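Local coordinates for protein 1d10 (Caenorhabditis elegans, PDB 1T9F) that is of unknown function but carries three MIR repeats folded as a beta-trefoil, and resembles the SDF2 group of MIR proteins, at residues G72-L77 and G114-V119; H87-T92 and E101-G106; S141-S146 and R158-T163. All coordinates share one frame; numbering follows the deposited sequence.

Three antiparallel strand pairs illustrate how a beta-trefoil is built from repeated pieces. Contact 1 belongs to the six-stranded barrel, whereas contacts 2 and 3 are hairpin pairs of the second sheet, where strands 100-105 and 158-163 are neighbours. Contact 2 lies within the chain loop that contact 1 closes, their centres about 14 Å apart, and Asp115 OD1 reaches His87 ND1 at 2.6 Å, a probable hydrogen bond. Contacts 2 and 3, centres about 11 Å apart, meet where Val102 CG2 packs 3.3 Å from Val161 C. Trp117 of contact 1 packs on Leu143 of contact 3; the malonate ion about 6 Å from the Tyr142 side chain probably comes from the crystallisation liquor, and marks no established site.

Contact 1 of 3, residues G72-L77 and G114-V119; sequences GDKIRL and GDDWTV
Ile75 and Trp117 form the hydrogen-bonded pair at the middle of this antiparallel ladder, each NH given to the other's carbonyl: Ile75 N to Trp117 O and Trp117 N to Ile75 O, both at 2.8 Å. A third bond, Val119 N to Asp73 O, is almost straight (176° at the hydrogen), and Gly72 N to Val119 O completes the row. The tight side is apolar. Ile75 CG1 stands between the backbone N and the carbonyl carbon (chi1 61°), a rotation that leaves CG1, CG2 and CD1 all within touch of Val119 CG2; the closest, CD1, is 3.7 Å away, and the two side chains cross at about a right angle. Ile55 and Trp126 also touch Ile75. Replacing Ile75 by an alanine would probably strip Val119 CG2 of its contacts with the isoleucine CG1, CG2 and CD1 and open a gap beside Ile55 and Trp126.

The face of Lys74 and Thr118 is wetter and looser. Lys74 CG rests 3.5 Å from Thr118 OG1, CD passes Asp116 CB, and the bend at chi3 beyond it turns CE and NZ on toward a water. NZ stays 4.2 Å from Asp116 OD2, beyond salt-bridge range, and this water joins the two charges.

A buried polar part adjoins both. Asp116 OD1 accepts from Leu59 N and flanks the aliphatic part of Arg76, with CG at 3.5 Å. The guanidinium group, its plane 85° to this carboxylate, bonds Pro57 O through NE and Ser111 OG through NH1. A second water accepts from Leu77 N and donates to Asp115 O, spanning the strands where their direct bonding stops. Such neighbouring antiparallel strands, 74-79 and 117-120, are characteristic of the six-stranded barrel of the beta-trefoil, the fold of MIR domains.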
loop_
_atom_site.group_PDB
_atom_site.type_symbol
_atom_site.label_atom_id
_atom_site.label_comp_id
_atom_site.label_asym_id
_atom_site.label_seq_id
_atom_site.Cartn_x
_atom_site.Cartn_y
_atom_site.Cartn_z
ATOM N N GLY A 72 -1.408 -12.831 7.739
ATOM C CA GLY A 72 -2.365 -12.545 8.782
ATOM C C GLY A 72 -1.847 -11.461 9.712
ATOM O O GLY A 72 -2.624 -10.811 10.410
ATOM N N ASP A 73 -0.534 -11.268 9.740
ATOM C CA ASP A 73 0.046 -10.229 10.588
ATOM C C ASP A 73 -0.174 -8.851 9.976
ATOM O O ASP A 73 -0.329 -8.720 8.762
ATOM C CB ASP A 73 1.550 -10.464 10.779
ATOM C CG ASP A 73 1.856 -11.382 11.952
ATOM O OD1 ASP A 73 3.050 -11.672 12.173
ATOM O OD2 ASP A 73 0.910 -11.805 12.653
ATOM N N LYS A 74 -0.205 -7.829 10.823
ATOM C CA LYS A 74 -0.379 -6.462 10.360
ATOM C C LYS A 74 0.990 -5.835 10.130
ATOM O O LYS A 74 1.974 -6.220 10.766
ATOM C CB LYS A 74 -1.159 -5.634 11.391
ATOM C CG LYS A 74 -2.638 -5.992 11.453
ATOM C CD LYS A 74 -3.419 -5.085 12.378
ATOM C CE LYS A 74 -3.099 -5.358 13.834
ATOM N NZ LYS A 74 -4.014 -4.592 14.724
ATOM N N ILE A 75 1.053 -4.903 9.187
ATOM C CA ILE A 75 2.286 -4.189 8.892
ATOM C C ILE A 75 1.921 -2.748 8.613
ATOM O O ILE A 75 0.749 -2.388 8.589
ATOM C CB ILE A 75 3.007 -4.715 7.631
ATOM C CG1 ILE A 75 2.107 -4.553 6.397
ATOM C CG2 ILE A 75 3.421 -6.152 7.835
ATOM C CD1 ILE A 75 2.794 -4.892 5.069
ATOM N N ARG A 76 2.946 -1.929 8.431
ATOM C CA ARG A 76 2.788 -0.537 8.073
ATOM C C ARG A 76 3.706 -0.383 6.865
ATOM O O ARG A 76 4.717 -1.080 6.759
ATOM C CB ARG A 76 3.232 0.381 9.216
ATOM C CG ARG A 76 2.157 0.615 10.283
ATOM C CD ARG A 76 2.653 1.576 11.356
ATOM N NE ARG A 76 3.785 0.999 12.069
ATOM C CZ ARG A 76 4.658 1.689 12.795
ATOM N NH1 ARG A 76 4.537 3.004 12.914
ATOM N NH2 ARG A 76 5.667 1.060 13.388
ATOM N N LEU A 77 3.351 0.503 5.942
ATOM C CA LEU A 77 4.166 0.707 4.757
ATOM C C LEU A 77 4.606 2.162 4.680
ATOM O O LEU A 77 3.785 3.067 4.533
ATOM C CB LEU A 77 3.382 0.327 3.492
ATOM C CG LEU A 77 3.171 -1.172 3.245
ATOM C CD1 LEU A 77 2.273 -1.383 2.025
ATOM C CD2 LEU A 77 4.529 -1.847 3.024
ATOM N N GLY A 114 -4.306 3.829 12.205
ATOM C CA GLY A 114 -4.796 3.987 10.846
ATOM C C GLY A 114 -3.780 3.566 9.791
ATOM O O GLY A 114 -4.125 3.447 8.613
ATOM N N ASP A 115 -2.533 3.344 10.203
ATOM C CA ASP A 115 -1.472 2.942 9.284
ATOM C C ASP A 115 -1.320 1.420 9.177
ATOM O O ASP A 115 -0.548 0.940 8.343
ATOM C CB ASP A 115 -0.114 3.523 9.716
ATOM C CG ASP A 115 -0.077 5.050 9.682
ATOM O OD1 ASP A 115 -0.758 5.650 8.828
ATOM O OD2 ASP A 115 0.660 5.644 10.503
ATOM N N ASP A 116 -2.050 0.676 10.018
ATOM C CA ASP A 116 -1.964 -0.786 10.030
ATOM C C ASP A 116 -2.743 -1.500 8.922
ATOM O O ASP A 116 -3.927 -1.242 8.711
ATOM C CB ASP A 116 -2.436 -1.352 11.381
ATOM C CG ASP A 116 -1.478 -1.049 12.528
ATOM O OD1 ASP A 116 -0.267 -0.835 12.283
ATOM O OD2 ASP A 116 -1.944 -1.046 13.691
ATOM N N TRP A 117 -2.067 -2.420 8.240
ATOM C CA TRP A 117 -2.673 -3.208 7.172
ATOM C C TRP A 117 -2.396 -4.693 7.412
ATOM O O TRP A 117 -1.261 -5.079 7.697
ATOM C CB TRP A 117 -2.098 -2.824 5.806
ATOM C CG TRP A 117 -2.346 -1.399 5.418
ATOM C CD1 TRP A 117 -1.635 -0.308 5.821
ATOM C CD2 TRP A 117 -3.381 -0.909 4.557
ATOM N NE1 TRP A 117 -2.157 0.832 5.263
ATOM C CE2 TRP A 117 -3.231 0.496 4.485
ATOM C CE3 TRP A 117 -4.418 -1.515 3.842
ATOM C CZ2 TRP A 117 -4.080 1.303 3.725
ATOM C CZ3 TRP A 117 -5.267 -0.709 3.081
ATOM C CH2 TRP A 117 -5.090 0.687 3.031
ATOM N N THR A 118 -3.434 -5.516 7.299
ATOM C CA THR A 118 -3.285 -6.951 7.488
ATOM C C THR A 118 -2.843 -7.560 6.173
ATOM O O THR A 118 -3.447 -7.302 5.130
ATOM C CB THR A 118 -4.614 -7.602 7.905
ATOM O OG1 THR A 118 -5.066 -7.019 9.129
ATOM C CG2 THR A 118 -4.430 -9.103 8.109
ATOM N N VAL A 119 -1.782 -8.351 6.209
ATOM C CA VAL A 119 -1.295 -8.982 4.995
ATOM C C VAL A 119 -2.101 -10.252 4.756
ATOM O O VAL A 119 -2.144 -11.143 5.604
ATOM C CB VAL A 119 0.192 -9.346 5.093
ATOM C CG1 VAL A 119 0.691 -9.841 3.747
ATOM C CG2 VAL A 119 0.995 -8.125 5.534
HETATM O O HOH W 1 -4.310 -2.135 14.533
HETATM O O HOH W 2 1.308 2.024 6.801
#

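Contact 2 of 3, residues H87-T92 and E101-G106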
loop_
_atom_site.group_PDB
_atom_site.type_symbol
_atom_site.label_atom_id
_atom_site.label_comp_id
_atom_site.label_asym_id
_atom_site.label_seq_id
_atom_site.Cartn_x
_atom_site.Cartn_y
_atom_site.Cartn_z
ATOM N N HIS A 87 -1.960 5.075 4.522
ATOM C CA HIS A 87 -3.002 5.329 5.509
ATOM C C HIS A 87 -4.417 5.266 4.960
ATOM O O HIS A 87 -4.652 5.498 3.773
ATOM C CB HIS A 87 -2.761 6.731 6.078
ATOM C CG HIS A 87 -3.561 7.056 7.299
ATOM N ND1 HIS A 87 -3.099 6.810 8.575
ATOM C CD2 HIS A 87 -4.755 7.678 7.444
ATOM C CE1 HIS A 87 -3.972 7.274 9.453
ATOM N NE2 HIS A 87 -4.985 7.806 8.793
ATOM N N SER A 88 -5.361 4.927 5.831
ATOM C CA SER A 88 -6.757 4.921 5.436
ATOM C C SER A 88 -7.613 5.418 6.587
ATOM O O SER A 88 -7.158 5.508 7.731
ATOM C CB SER A 88 -7.228 3.550 4.983
ATOM O OG SER A 88 -8.308 3.731 4.074
ATOM N N HIS A 89 -8.859 5.738 6.276
ATOM C CA HIS A 89 -9.759 6.297 7.267
ATOM C C HIS A 89 -11.136 6.493 6.658
ATOM O O HIS A 89 -11.379 6.094 5.519
ATOM C CB HIS A 89 -9.188 7.634 7.736
ATOM C CG HIS A 89 -8.521 8.415 6.645
ATOM N ND1 HIS A 89 -7.675 9.473 6.897
ATOM C CD2 HIS A 89 -8.576 8.292 5.296
ATOM C CE1 HIS A 89 -7.237 9.966 5.752
ATOM N NE2 HIS A 89 -7.768 9.267 4.765
ATOM N N HIS A 90 -12.032 7.115 7.418
ATOM C CA HIS A 90 -13.391 7.339 6.956
ATOM C C HIS A 90 -13.625 8.575 6.094
ATOM O O HIS A 90 -14.468 9.410 6.412
ATOM C CB HIS A 90 -14.355 7.363 8.146
ATOM C CG HIS A 90 -14.716 6.003 8.655
ATOM N ND1 HIS A 90 -15.201 5.008 7.835
ATOM C CD2 HIS A 90 -14.686 5.480 9.905
ATOM C CE1 HIS A 90 -15.454 3.930 8.555
ATOM N NE2 HIS A 90 -15.151 4.190 9.814
ATOM N N PHE A 91 -12.870 8.696 5.012
ATOM C CA PHE A 91 -13.057 9.803 4.088
ATOM C C PHE A 91 -13.392 9.162 2.749
ATOM O O PHE A 91 -13.073 7.998 2.517
ATOM C CB PHE A 91 -11.791 10.665 3.969
ATOM C CG PHE A 91 -11.479 11.468 5.204
ATOM C CD1 PHE A 91 -10.682 10.941 6.212
ATOM C CD2 PHE A 91 -11.993 12.752 5.361
ATOM C CE1 PHE A 91 -10.397 11.684 7.366
ATOM C CE2 PHE A 91 -11.717 13.502 6.505
ATOM C CZ PHE A 91 -10.916 12.967 7.511
ATOM N N THR A 92 -14.042 9.912 1.870
ATOM C CA THR A 92 -14.426 9.378 0.571
ATOM C C THR A 92 -13.288 9.524 -0.437
ATOM O O THR A 92 -12.568 10.525 -0.430
ATOM C CB THR A 92 -15.686 10.096 0.044
ATOM O OG1 THR A 92 -16.262 9.336 -1.025
ATOM C CG2 THR A 92 -15.331 11.486 -0.464
ATOM N N GLU A 101 -11.021 6.635 0.923
ATOM C CA GLU A 101 -9.763 7.272 0.550
ATOM C C GLU A 101 -8.555 6.542 1.122
ATOM O O GLU A 101 -8.601 6.005 2.230
ATOM C CB GLU A 101 -9.737 8.720 1.057
ATOM C CG GLU A 101 -8.570 9.561 0.556
ATOM C CD GLU A 101 -8.334 10.809 1.406
ATOM O OE1 GLU A 101 -7.638 10.710 2.442
ATOM O OE2 GLU A 101 -8.850 11.889 1.048
ATOM N N VAL A 102 -7.474 6.525 0.349
ATOM C CA VAL A 102 -6.226 5.916 0.782
ATOM C C VAL A 102 -5.192 7.021 0.613
ATOM O O VAL A 102 -5.071 7.602 -0.455
ATOM C CB VAL A 102 -5.861 4.688 -0.075
ATOM C CG1 VAL A 102 -4.442 4.236 0.246
ATOM C CG2 VAL A 102 -6.837 3.552 0.219
ATOM N N SER A 103 -4.449 7.316 1.669
ATOM C CA SER A 103 -3.473 8.397 1.610
ATOM C C SER A 103 -2.123 8.003 2.174
ATOM O O SER A 103 -1.940 6.884 2.653
ATOM C CB SER A 103 -4.018 9.595 2.392
ATOM O OG SER A 103 -4.257 9.228 3.748
ATOM N N ALA A 104 -1.172 8.930 2.090
ATOM C CA ALA A 104 0.169 8.744 2.634
ATOM C C ALA A 104 0.157 9.752 3.784
ATOM O O ALA A 104 0.110 10.963 3.558
ATOM C CB ALA A 104 1.217 9.113 1.608
ATOM N N PHE A 105 0.181 9.247 5.012
ATOM C CA PHE A 105 0.086 10.112 6.176
ATOM C C PHE A 105 1.229 10.127 7.184
ATOM O O PHE A 105 2.039 9.203 7.267
ATOM C CB PHE A 105 -1.243 9.801 6.897
ATOM C CG PHE A 105 -1.310 10.309 8.317
ATOM C CD1 PHE A 105 -0.909 9.500 9.382
ATOM C CD2 PHE A 105 -1.744 11.602 8.586
ATOM C CE1 PHE A 105 -0.942 9.975 10.697
ATOM C CE2 PHE A 105 -1.780 12.088 9.893
ATOM C CZ PHE A 105 -1.377 11.272 10.952
ATOM N N GLY A 106 1.284 11.228 7.933
ATOM C CA GLY A 106 2.260 11.406 8.992
ATOM C C GLY A 106 3.724 11.076 8.815
ATOM O O GLY A 106 4.372 11.539 7.877
HETATM O O HOH W 3 -10.172 11.963 -1.012
#
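His87 and Phe105 lie side by side and point the same way, their rings oblique, with planes at 43° and centroids 4.6 Å apart. The closer meeting is a CH-pi contact: Phe105 CB sits over one face of the imidazole, 4.0 Å from its centroid. With CG anti to the backbone N in both residues, the two side chains leave their strands alongside each other. ND1 of His87 turns to the carboxylate of Asp115.

His89 has a neighbour over each face of its ring: His87 CD2 near the rim on one, Phe91 CD1 over the centre of the other, 3.3 Å above the plane. Its NE2 then donates to Glu101 OE1 at 2.7 Å. That bond is bent (144° at the hydrogen) and meets the oxygen from above the carboxylate plane, the two flat groups being turned 61° apart. OE1 of the glutamate also bonds Ser35 OG, and OE2 is linked through a water to Thr92 O, though the water stands so close to OE2 that the geometry there is doubtful. A second polar link, from Ser88 OG to Glu101 O, spans 2.9 Å, with Gln100 NE2 bonded to the same hydroxyl.

Along the backbone, His87 and Ser103 exchange two bonds, and Glu101 N reaches Phe91 O past the corner at His90 and Phe91. The pair forms the hairpin of strands 85-89 and 100-105; the latter strand continues the sheet by pairing with 38-43 and 158-163, Ala104 packing on Gln38 and Val40.

Contact 3 of 3, residues S141-S146 and R158-T163; sequences SYLSLS and REVVGT
Thr163 and Ser144 meet through their hydroxyl ends, and the threonine can be followed outward atom by atom. Its CB lies 4.1 Å from Ser144 OG. From there one branch, OG1, stands between the backbone N and the carbonyl carbon (chi1 58°), which sets it 3.0 Å from Ser144 OG and also lets it meet Ser165 O. Ser144 OG is also bonded to Ser170 OG. The other branch, CG2, packs against Ser144 CB at 3.8 Å. Thus a polar and an apolar tip both press on one serine.

On the opposite face, hydrophobic groups close the ladder. Leu143 CD1 is packed tightly on Val160 CG1, 3.4 Å apart, while the other valine methyl, CG2, touches Leu145 CD2. Val160 is therefore gripped between two leucines on the neighbouring strand, and it also touches Val40. At the far end Ser146 OG lies so close to Glu159 OE1 that the exact geometry there is doubtful, and Glu159 OE1 and OE2 are further bonded to Ser96 OG and Leu95 N. The guanidinium of Arg158 leads away, to a salt bridge with Asp20.

The backbone follows a regular antiparallel register. Tyr142 and Thr163 exchange two bonds, as do Ser144 and Val161; Val161 N to Ser144 O, at 2.7 Å, is nearly straight (176°). Ser146 N adds one more to Glu159 O. Gly162 packs against Ser141 CB. The pair of strands 142-146 and 158-163, joined by an eleven-residue connection that includes the short strand 148-149, is characteristic of the hairpins that cap the barrel in a beta-trefoil, here from the third MIR repeat.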
loop_
_atom_site.group_PDB
_atom_site.type_symbol
_atom_site.label_atom_id
_atom_site.label_comp_id
_atom_site.label_asym_id
_atom_site.label_seq_id
_atom_site.Cartn_x
_atom_site.Cartn_y
_atom_site.Cartn_z
ATOM N N SER A 141 -11.242 -2.214 4.876
ATOM C CA SER A 141 -11.230 -1.996 3.434
ATOM C C SER A 141 -9.975 -2.565 2.803
ATOM O O SER A 141 -8.891 -2.516 3.391
ATOM C CB SER A 141 -11.320 -0.502 3.118
ATOM O OG SER A 141 -12.421 0.087 3.787
ATOM N N TYR A 142 -10.131 -3.106 1.599
ATOM C CA TYR A 142 -9.023 -3.685 0.867
ATOM C C TYR A 142 -8.346 -2.613 0.020
ATOM O O TYR A 142 -9.013 -1.754 -0.565
ATOM C CB TYR A 142 -9.532 -4.799 -0.039
ATOM C CG TYR A 142 -10.070 -6.000 0.703
ATOM C CD1 TYR A 142 -9.215 -6.994 1.169
ATOM C CD2 TYR A 142 -11.441 -6.145 0.939
ATOM C CE1 TYR A 142 -9.706 -8.107 1.850
ATOM C CE2 TYR A 142 -11.944 -7.256 1.622
ATOM C CZ TYR A 142 -11.069 -8.232 2.075
ATOM O OH TYR A 142 -11.549 -9.333 2.760
ATOM N N LEU A 143 -7.022 -2.650 -0.031
ATOM C CA LEU A 143 -6.281 -1.687 -0.842
ATOM C C LEU A 143 -6.587 -2.119 -2.273
ATOM O O LEU A 143 -6.318 -3.262 -2.636
ATOM C CB LEU A 143 -4.778 -1.811 -0.563
ATOM C CG LEU A 143 -3.851 -0.900 -1.371
ATOM C CD1 LEU A 143 -4.066 0.543 -0.953
ATOM C CD2 LEU A 143 -2.407 -1.318 -1.132
ATOM N N SER A 144 -7.156 -1.226 -3.078
ATOM C CA SER A 144 -7.511 -1.599 -4.447
ATOM C C SER A 144 -7.449 -0.456 -5.441
ATOM O O SER A 144 -7.586 0.710 -5.073
ATOM C CB SER A 144 -8.941 -2.157 -4.492
ATOM O OG SER A 144 -9.175 -3.132 -3.492
ATOM N N LEU A 145 -7.233 -0.802 -6.705
ATOM C CA LEU A 145 -7.242 0.202 -7.757
ATOM C C LEU A 145 -8.734 0.328 -8.071
ATOM O O LEU A 145 -9.417 -0.681 -8.287
ATOM C CB LEU A 145 -6.482 -0.287 -8.994
ATOM C CG LEU A 145 -4.971 -0.486 -8.831
ATOM C CD1 LEU A 145 -4.341 -0.773 -10.190
ATOM C CD2 LEU A 145 -4.359 0.767 -8.221
ATOM N N SER A 146 -9.244 1.552 -8.055
ATOM C CA SER A 146 -10.658 1.799 -8.329
ATOM C C SER A 146 -10.976 1.565 -9.795
ATOM O O SER A 146 -12.124 1.317 -10.156
ATOM C CB SER A 146 -11.019 3.240 -7.978
ATOM O OG SER A 146 -10.414 4.126 -8.899
ATOM N N ARG A 158 -3.199 5.773 -11.801
ATOM C CA ARG A 158 -4.420 5.121 -11.331
ATOM C C ARG A 158 -4.829 5.475 -9.905
ATOM O O ARG A 158 -3.982 5.628 -9.022
ATOM C CB ARG A 158 -4.289 3.600 -11.456
ATOM C CG ARG A 158 -4.169 3.083 -12.889
ATOM C CD ARG A 158 -2.776 3.293 -13.453
ATOM N NE ARG A 158 -2.496 2.411 -14.585
ATOM C CZ ARG A 158 -2.871 2.642 -15.839
ATOM N NH1 ARG A 158 -3.549 3.739 -16.144
ATOM N NH2 ARG A 158 -2.566 1.769 -16.795
ATOM N N GLU A 159 -6.139 5.607 -9.691
ATOM C CA GLU A 159 -6.661 5.927 -8.368
ATOM C C GLU A 159 -6.584 4.688 -7.480
ATOM O O GLU A 159 -6.971 3.593 -7.890
ATOM C CB GLU A 159 -8.123 6.400 -8.450
ATOM C CG GLU A 159 -8.770 6.626 -7.082
ATOM C CD GLU A 159 -10.276 6.876 -7.158
ATOM O OE1 GLU A 159 -10.945 6.245 -8.004
ATOM O OE2 GLU A 159 -10.789 7.690 -6.359
ATOM N N VAL A 160 -6.058 4.878 -6.275
ATOM C CA VAL A 160 -5.931 3.818 -5.285
ATOM C C VAL A 160 -6.954 4.134 -4.188
ATOM O O VAL A 160 -7.013 5.265 -3.684
ATOM C CB VAL A 160 -4.516 3.799 -4.669
ATOM C CG1 VAL A 160 -4.465 2.797 -3.519
ATOM C CG2 VAL A 160 -3.478 3.436 -5.728
ATOM N N VAL A 161 -7.760 3.149 -3.819
ATOM C CA VAL A 161 -8.781 3.373 -2.803
ATOM C C VAL A 161 -9.007 2.158 -1.913
ATOM O O VAL A 161 -8.368 1.117 -2.075
ATOM C CB VAL A 161 -10.145 3.723 -3.435
ATOM C CG1 VAL A 161 -10.006 4.903 -4.388
ATOM C CG2 VAL A 161 -10.700 2.508 -4.159
ATOM N N GLY A 162 -9.943 2.311 -0.980
ATOM C CA GLY A 162 -10.278 1.238 -0.065
ATOM C C GLY A 162 -11.664 0.732 -0.416
ATOM O O GLY A 162 -12.636 1.481 -0.354
ATOM N N THR A 163 -11.755 -0.532 -0.802
ATOM C CA THR A 163 -13.037 -1.106 -1.167
ATOM C C THR A 163 -13.567 -2.014 -0.066
ATOM O O THR A 163 -12.801 -2.730 0.579
ATOM C CB THR A 163 -12.918 -1.909 -2.472
ATOM O OG1 THR A 163 -11.936 -2.939 -2.313
ATOM C CG2 THR A 163 -12.500 -0.992 -3.617
#